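Side-chain contacts in ribonuclease S-F11 (Nicotiana alata, PDB 1IOO), which cleaves RNA as a secreted T2-type ribonuclease of the style and is associated with gametophytic self-incompatibility, by which the plant rejects its own pollen: residues 32-37 against 105-110; 139-144 against 164-169. All blocks are in the same frame, centred on the assembly; numbering follows the deposited sequence.

How the contacts relate
From the N terminus, strand 4-10 comes first and pairs with strand 30-37, where contact 1 begins. Contact 1 closes a long loop: the 67 residues between its segments contain several helices and no strand before helix 101-113 returns to pack on strand 30-37. Contact 2 opens only afterwards, on helix 134-145, and closes a short loop of 19 residues through strand 150-154. The two therefore follow in series, neither nested nor crossed. Strands 30-37 and 162-170 both flank strand 4-10, so the contacts lay two helices on one face of one antiparallel sheet. On the opposite face His32 CD2 packs 3.1 Å from Glu165 OE2.

Contact 1: residues 32-37 against 105-110; sequences HGLWPD and FGLALR
Leu34 meets Ala108 and Leu107 of helix 101-113 with a single methyl group, CD2. CG stands anti to the backbone N (chi1 -176°) and CD2 continues the extended chain, which thrusts this methyl into the angle between the two residues. It lies 3.8 Å from Ala108 N and 4.0 Å from Ala108 CB, so it touches the helix backbone as well as a side chain. Alanine suits this turn because its one methyl lets the strand come close: the CA atoms of Leu34 and Ala108 are 6.3 Å apart. Leu107 covers the neighbouring flank, its CD2 4.0 Å from Leu34 CD2. Side chain to side chain the contact is apolar, with no hydrogen bond across it, and it is buried.

On the other face of the strand are His32, the catalytic proton donor, and Trp35, whose ring has His32 NE2 at its edge and stacks on His91, the proton acceptor. Gly33, without a side chain, leaves room for the indole, and with His32 it forms a classic bulge opposite Val8. Leu34 thus packs on helix 101-113 from the face opposite His32 and Trp35, while strand 4-10 runs alongside and helix 82-92 touches Trp35 and Pro36.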
loop_
_atom_site.group_PDB
_atom_site.type_symbol
_atom_site.label_atom_id
_atom_site.label_comp_id
_atom_site.label_asym_id
_atom_site.label_seq_id
_atom_site.Cartn_x
_atom_site.Cartn_y
_atom_site.Cartn_z
ATOM N N HIS A 32 -0.680 -0.490 3.164
ATOM C CA HIS A 32 -0.512 0.836 3.753
ATOM C C HIS A 32 -1.823 1.585 3.658
ATOM O O HIS A 32 -2.204 2.341 4.556
ATOM C CB HIS A 32 0.560 1.637 3.018
ATOM C CG HIS A 32 0.737 3.022 3.556
ATOM N ND1 HIS A 32 1.064 3.270 4.871
ATOM C CD2 HIS A 32 0.611 4.233 2.963
ATOM C CE1 HIS A 32 1.130 4.576 5.067
ATOM N NE2 HIS A 32 0.860 5.182 3.925
ATOM N N GLY A 33 -2.523 1.348 2.555
ATOM C CA GLY A 33 -3.814 1.966 2.348
ATOM C C GLY A 33 -4.488 1.574 1.049
ATOM O O GLY A 33 -3.934 0.874 0.197
ATOM N N LEU A 34 -5.743 1.995 0.949
ATOM C CA LEU A 34 -6.564 1.825 -0.237
ATOM C C LEU A 34 -7.211 3.160 -0.517
ATOM O O LEU A 34 -8.181 3.537 0.143
ATOM C CB LEU A 34 -7.616 0.732 -0.003
ATOM C CG LEU A 34 -8.512 0.363 -1.191
ATOM C CD1 LEU A 34 -7.661 -0.054 -2.384
ATOM C CD2 LEU A 34 -9.462 -0.759 -0.791
ATOM N N TRP A 35 -6.655 3.894 -1.474
ATOM C CA TRP A 35 -7.064 5.281 -1.666
ATOM C C TRP A 35 -7.924 5.549 -2.894
ATOM O O TRP A 35 -7.480 5.392 -4.033
ATOM C CB TRP A 35 -5.819 6.180 -1.751
ATOM C CG TRP A 35 -4.848 6.014 -0.619
ATOM C CD1 TRP A 35 -5.114 5.531 0.628
ATOM C CD2 TRP A 35 -3.461 6.366 -0.623
ATOM N NE1 TRP A 35 -3.978 5.561 1.403
ATOM C CE2 TRP A 35 -2.949 6.067 0.657
ATOM C CE3 TRP A 35 -2.598 6.903 -1.587
ATOM C CZ2 TRP A 35 -1.609 6.289 1.001
ATOM C CZ3 TRP A 35 -1.264 7.124 -1.243
ATOM C CH2 TRP A 35 -0.788 6.816 0.039
ATOM N N PRO A 36 -9.183 5.959 -2.672
ATOM C CA PRO A 36 -10.017 6.280 -3.827
ATOM C C PRO A 36 -9.413 7.604 -4.284
ATOM O O PRO A 36 -9.044 8.426 -3.442
ATOM C CB PRO A 36 -11.400 6.494 -3.211
ATOM C CG PRO A 36 -11.373 5.650 -1.985
ATOM C CD PRO A 36 -9.988 5.892 -1.440
ATOM N N ASP A 37 -9.280 7.833 -5.583
ATOM C CA ASP A 37 -8.640 9.074 -5.981
ATOM C C ASP A 37 -9.030 9.527 -7.369
ATOM O O ASP A 37 -9.787 8.871 -8.088
ATOM C CB ASP A 37 -7.114 8.904 -5.937
ATOM C CG ASP A 37 -6.402 10.093 -5.312
ATOM O OD1 ASP A 37 -6.885 11.233 -5.465
ATOM O OD2 ASP A 37 -5.344 9.884 -4.677
ATOM N N PHE A 105 -12.534 -2.520 4.068
ATOM C CA PHE A 105 -11.392 -3.271 4.564
ATOM C C PHE A 105 -11.345 -4.666 3.940
ATOM O O PHE A 105 -10.269 -5.188 3.660
ATOM C CB PHE A 105 -11.405 -3.343 6.093
ATOM C CG PHE A 105 -10.924 -2.080 6.746
ATOM C CD1 PHE A 105 -11.811 -1.050 7.058
ATOM C CD2 PHE A 105 -9.570 -1.895 6.991
ATOM C CE1 PHE A 105 -11.357 0.147 7.600
ATOM C CE2 PHE A 105 -9.097 -0.699 7.533
ATOM C CZ PHE A 105 -9.992 0.325 7.838
ATOM N N GLY A 106 -12.516 -5.249 3.697
ATOM C CA GLY A 106 -12.562 -6.564 3.074
ATOM C C GLY A 106 -11.978 -6.504 1.675
ATOM O O GLY A 106 -11.285 -7.427 1.236
ATOM N N LEU A 107 -12.269 -5.420 0.963
ATOM C CA LEU A 107 -11.737 -5.237 -0.387
ATOM C C LEU A 107 -10.220 -5.114 -0.350
ATOM O O LEU A 107 -9.519 -5.724 -1.158
ATOM C CB LEU A 107 -12.325 -3.992 -1.050
ATOM C CG LEU A 107 -11.751 -3.681 -2.442
ATOM C CD1 LEU A 107 -12.025 -4.851 -3.381
ATOM C CD2 LEU A 107 -12.365 -2.406 -2.997
ATOM N N ALA A 108 -9.714 -4.320 0.590
ATOM C CA ALA A 108 -8.276 -4.152 0.734
ATOM C C ALA A 108 -7.594 -5.507 0.911
ATOM O O ALA A 108 -6.578 -5.789 0.283
ATOM C CB ALA A 108 -7.968 -3.242 1.925
ATOM N N LEU A 109 -8.176 -6.355 1.754
ATOM C CA LEU A 109 -7.625 -7.679 1.994
ATOM C C LEU A 109 -7.690 -8.538 0.733
ATOM O O LEU A 109 -6.742 -9.254 0.409
ATOM C CB LEU A 109 -8.377 -8.366 3.144
ATOM C CG LEU A 109 -8.122 -7.775 4.537
ATOM C CD1 LEU A 109 -9.074 -8.379 5.559
ATOM C CD2 LEU A 109 -6.679 -8.042 4.932
ATOM N N ARG A 110 -8.809 -8.451 0.018
ATOM C CA ARG A 110 -8.987 -9.218 -1.215
ATOM C C ARG A 110 -7.961 -8.813 -2.271
ATOM O O ARG A 110 -7.340 -9.666 -2.906
ATOM C CB ARG A 110 -10.400 -9.009 -1.773
ATOM C CG ARG A 110 -10.693 -9.785 -3.053
ATOM C CD ARG A 110 -12.155 -9.652 -3.460
ATOM N NE ARG A 110 -12.440 -8.423 -4.201
ATOM C CZ ARG A 110 -12.066 -8.205 -5.459
ATOM N NH1 ARG A 110 -11.387 -9.132 -6.124
ATOM N NH2 ARG A 110 -12.385 -7.065 -6.061
#

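Contact 2: residues 139-144 against 164-169; sequences DAIKTV and YEIGIC
No flat group enters the meeting of Ile141 with Ile166: neither has a ring or amide in its side chain, and aliphatic carbons alone make the contact. The one aromatic side chain of the two segments, Tyr164, packs on helix 12-18, while Phe29 touches Ile166. Ile141 and Ile166 reach toward each other tip to tip, CD1 to CD1 at 3.8 Å. A second point of touch lies between the other branches, where Ile141 CG2 is 4.0 Å from Ile166 CG2. The two share their first torsion but differ further out. In Ile166 the chain is extended (chi2 175°). In Ile141, chi1 sets CG1 beside the backbone N, 4.1 Å from Ile166 CD1, and the bend at chi2 (-59°) places CD1 against the same methyl. Ile168 adds a looser touch, its CD1 4.5 Å from Ile141 CG2.

This is a helix laid over an antiparallel sheet, part of the alpha+beta fold of the RNase T2 family. Helix 134-145 leads into strand 150-154, which pairs with strand 162-170, so the helix folds back over the hairpin that follows it. Beta-branched isoleucine is at home in the strand; on the helix, Ile141 offers two branches, CG2 and CG1-CD1, to the sheet. The CA atoms of Ile141 and Ile166 are 8.7 Å apart, a spacing the two side chains bridge. Between Ile166 and Ile168, Gly167 keeps the alternation of the strand without adding a side chain on the other face.

Away from the sheet, Thr143 folds its hydroxyl back on the helix: OG1 donates to Ala140 O at 2.6 Å, with a C=O...donor angle of 157° and a slight tilt from the carbonyl plane. Ala140 O also accepts from Thr143 N, so two bonds grip it. Leu117 of helix 117-123 touches both Val144 and Ile166, extending the apolar layer.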
loop_
_atom_site.group_PDB
_atom_site.type_symbol
_atom_site.label_atom_id
_atom_site.label_comp_id
_atom_site.label_asym_id
_atom_site.label_seq_id
_atom_site.Cartn_x
_atom_site.Cartn_y
_atom_site.Cartn_z
ATOM N N ASP A 139 8.730 -2.952 -14.724
ATOM C CA ASP A 139 8.356 -4.011 -15.660
ATOM C C ASP A 139 7.889 -5.277 -14.936
ATOM O O ASP A 139 6.895 -5.891 -15.322
ATOM C CB ASP A 139 9.529 -4.356 -16.583
ATOM C CG ASP A 139 9.790 -3.286 -17.633
ATOM O OD1 ASP A 139 8.934 -2.393 -17.815
ATOM O OD2 ASP A 139 10.852 -3.349 -18.293
ATOM N N ALA A 140 8.614 -5.670 -13.893
ATOM C CA ALA A 140 8.262 -6.864 -13.137
ATOM C C ALA A 140 6.862 -6.749 -12.529
ATOM O O ALA A 140 6.049 -7.666 -12.636
ATOM C CB ALA A 140 9.299 -7.108 -12.045
ATOM N N ILE A 141 6.579 -5.615 -11.898
ATOM C CA ILE A 141 5.279 -5.415 -11.269
ATOM C C ILE A 141 4.155 -5.343 -12.304
ATOM O O ILE A 141 3.070 -5.873 -12.084
ATOM C CB ILE A 141 5.286 -4.133 -10.402
ATOM C CG1 ILE A 141 6.345 -4.261 -9.297
ATOM C CG2 ILE A 141 3.910 -3.888 -9.798
ATOM C CD1 ILE A 141 6.149 -5.460 -8.358
ATOM N N LYS A 142 4.418 -4.712 -13.442
ATOM C CA LYS A 142 3.380 -4.569 -14.457
ATOM C C LYS A 142 2.912 -5.919 -14.995
ATOM O O LYS A 142 1.823 -6.019 -15.562
ATOM C CB LYS A 142 3.847 -3.674 -15.607
ATOM C CG LYS A 142 2.694 -3.223 -16.499
ATOM C CD LYS A 142 3.139 -2.182 -17.507
ATOM C CE LYS A 142 1.968 -1.727 -18.370
ATOM N NZ LYS A 142 2.418 -0.681 -19.325
ATOM N N THR A 143 3.718 -6.960 -14.823
ATOM C CA THR A 143 3.305 -8.278 -15.300
ATOM C C THR A 143 2.075 -8.774 -14.553
ATOM O O THR A 143 1.342 -9.631 -15.054
ATOM C CB THR A 143 4.416 -9.353 -15.186
ATOM O OG1 THR A 143 4.772 -9.560 -13.813
ATOM C CG2 THR A 143 5.634 -8.939 -15.991
ATOM N N VAL A 144 1.842 -8.234 -13.358
ATOM C CA VAL A 144 0.683 -8.636 -12.570
ATOM C C VAL A 144 -0.315 -7.490 -12.409
ATOM O O VAL A 144 -1.512 -7.725 -12.223
ATOM C CB VAL A 144 1.086 -9.182 -11.174
ATOM C CG1 VAL A 144 1.890 -10.465 -11.332
ATOM C CG2 VAL A 144 1.880 -8.144 -10.405
ATOM N N TYR A 164 10.097 1.824 -1.450
ATOM C CA TYR A 164 9.373 2.117 -0.219
ATOM C C TYR A 164 7.952 1.561 -0.253
ATOM O O TYR A 164 7.509 0.895 0.688
ATOM C CB TYR A 164 9.353 3.635 -0.051
ATOM C CG TYR A 164 8.773 4.135 1.239
ATOM C CD1 TYR A 164 9.440 3.941 2.446
ATOM C CD2 TYR A 164 7.581 4.855 1.247
ATOM C CE1 TYR A 164 8.940 4.461 3.636
ATOM C CE2 TYR A 164 7.066 5.377 2.430
ATOM C CZ TYR A 164 7.752 5.181 3.619
ATOM O OH TYR A 164 7.264 5.718 4.788
ATOM N N GLU A 165 7.238 1.846 -1.337
ATOM C CA GLU A 165 5.868 1.375 -1.504
ATOM C C GLU A 165 5.568 1.106 -2.969
ATOM O O GLU A 165 6.217 1.654 -3.857
ATOM C CB GLU A 165 4.858 2.429 -1.026
ATOM C CG GLU A 165 4.989 2.883 0.408
ATOM C CD GLU A 165 4.067 4.056 0.720
ATOM O OE1 GLU A 165 3.877 4.921 -0.164
ATOM O OE2 GLU A 165 3.548 4.125 1.851
ATOM N N ILE A 166 4.588 0.245 -3.211
ATOM C CA ILE A 166 4.141 -0.036 -4.559
ATOM C C ILE A 166 2.647 0.171 -4.656
ATOM O O ILE A 166 1.888 -0.364 -3.851
ATOM C CB ILE A 166 4.456 -1.478 -4.993
ATOM C CG1 ILE A 166 5.968 -1.677 -5.043
ATOM C CG2 ILE A 166 3.844 -1.755 -6.370
ATOM C CD1 ILE A 166 6.380 -3.106 -5.341
ATOM N N GLY A 167 2.229 0.976 -5.625
ATOM C CA GLY A 167 0.814 1.213 -5.804
ATOM C C GLY A 167 0.292 0.501 -7.033
ATOM O O GLY A 167 0.942 0.457 -8.079
ATOM N N ILE A 168 -0.875 -0.112 -6.870
ATOM C CA ILE A 168 -1.572 -0.792 -7.953
ATOM C C ILE A 168 -2.992 -0.254 -8.019
ATOM O O ILE A 168 -3.700 -0.246 -7.014
ATOM C CB ILE A 168 -1.555 -2.329 -7.743
ATOM C CG1 ILE A 168 -0.102 -2.824 -7.766
ATOM C CG2 ILE A 168 -2.359 -3.025 -8.832
ATOM C CD1 ILE A 168 0.070 -4.313 -7.500
ATOM N N CYS A 169 -3.399 0.213 -9.195
ATOM C CA CYS A 169 -4.693 0.869 -9.339
ATOM C C CYS A 169 -5.748 -0.014 -9.981
ATOM O O CYS A 169 -5.458 -0.886 -10.799
ATOM C CB CYS A 169 -4.496 2.186 -10.104
ATOM S SG CYS A 169 -3.401 3.252 -9.111
#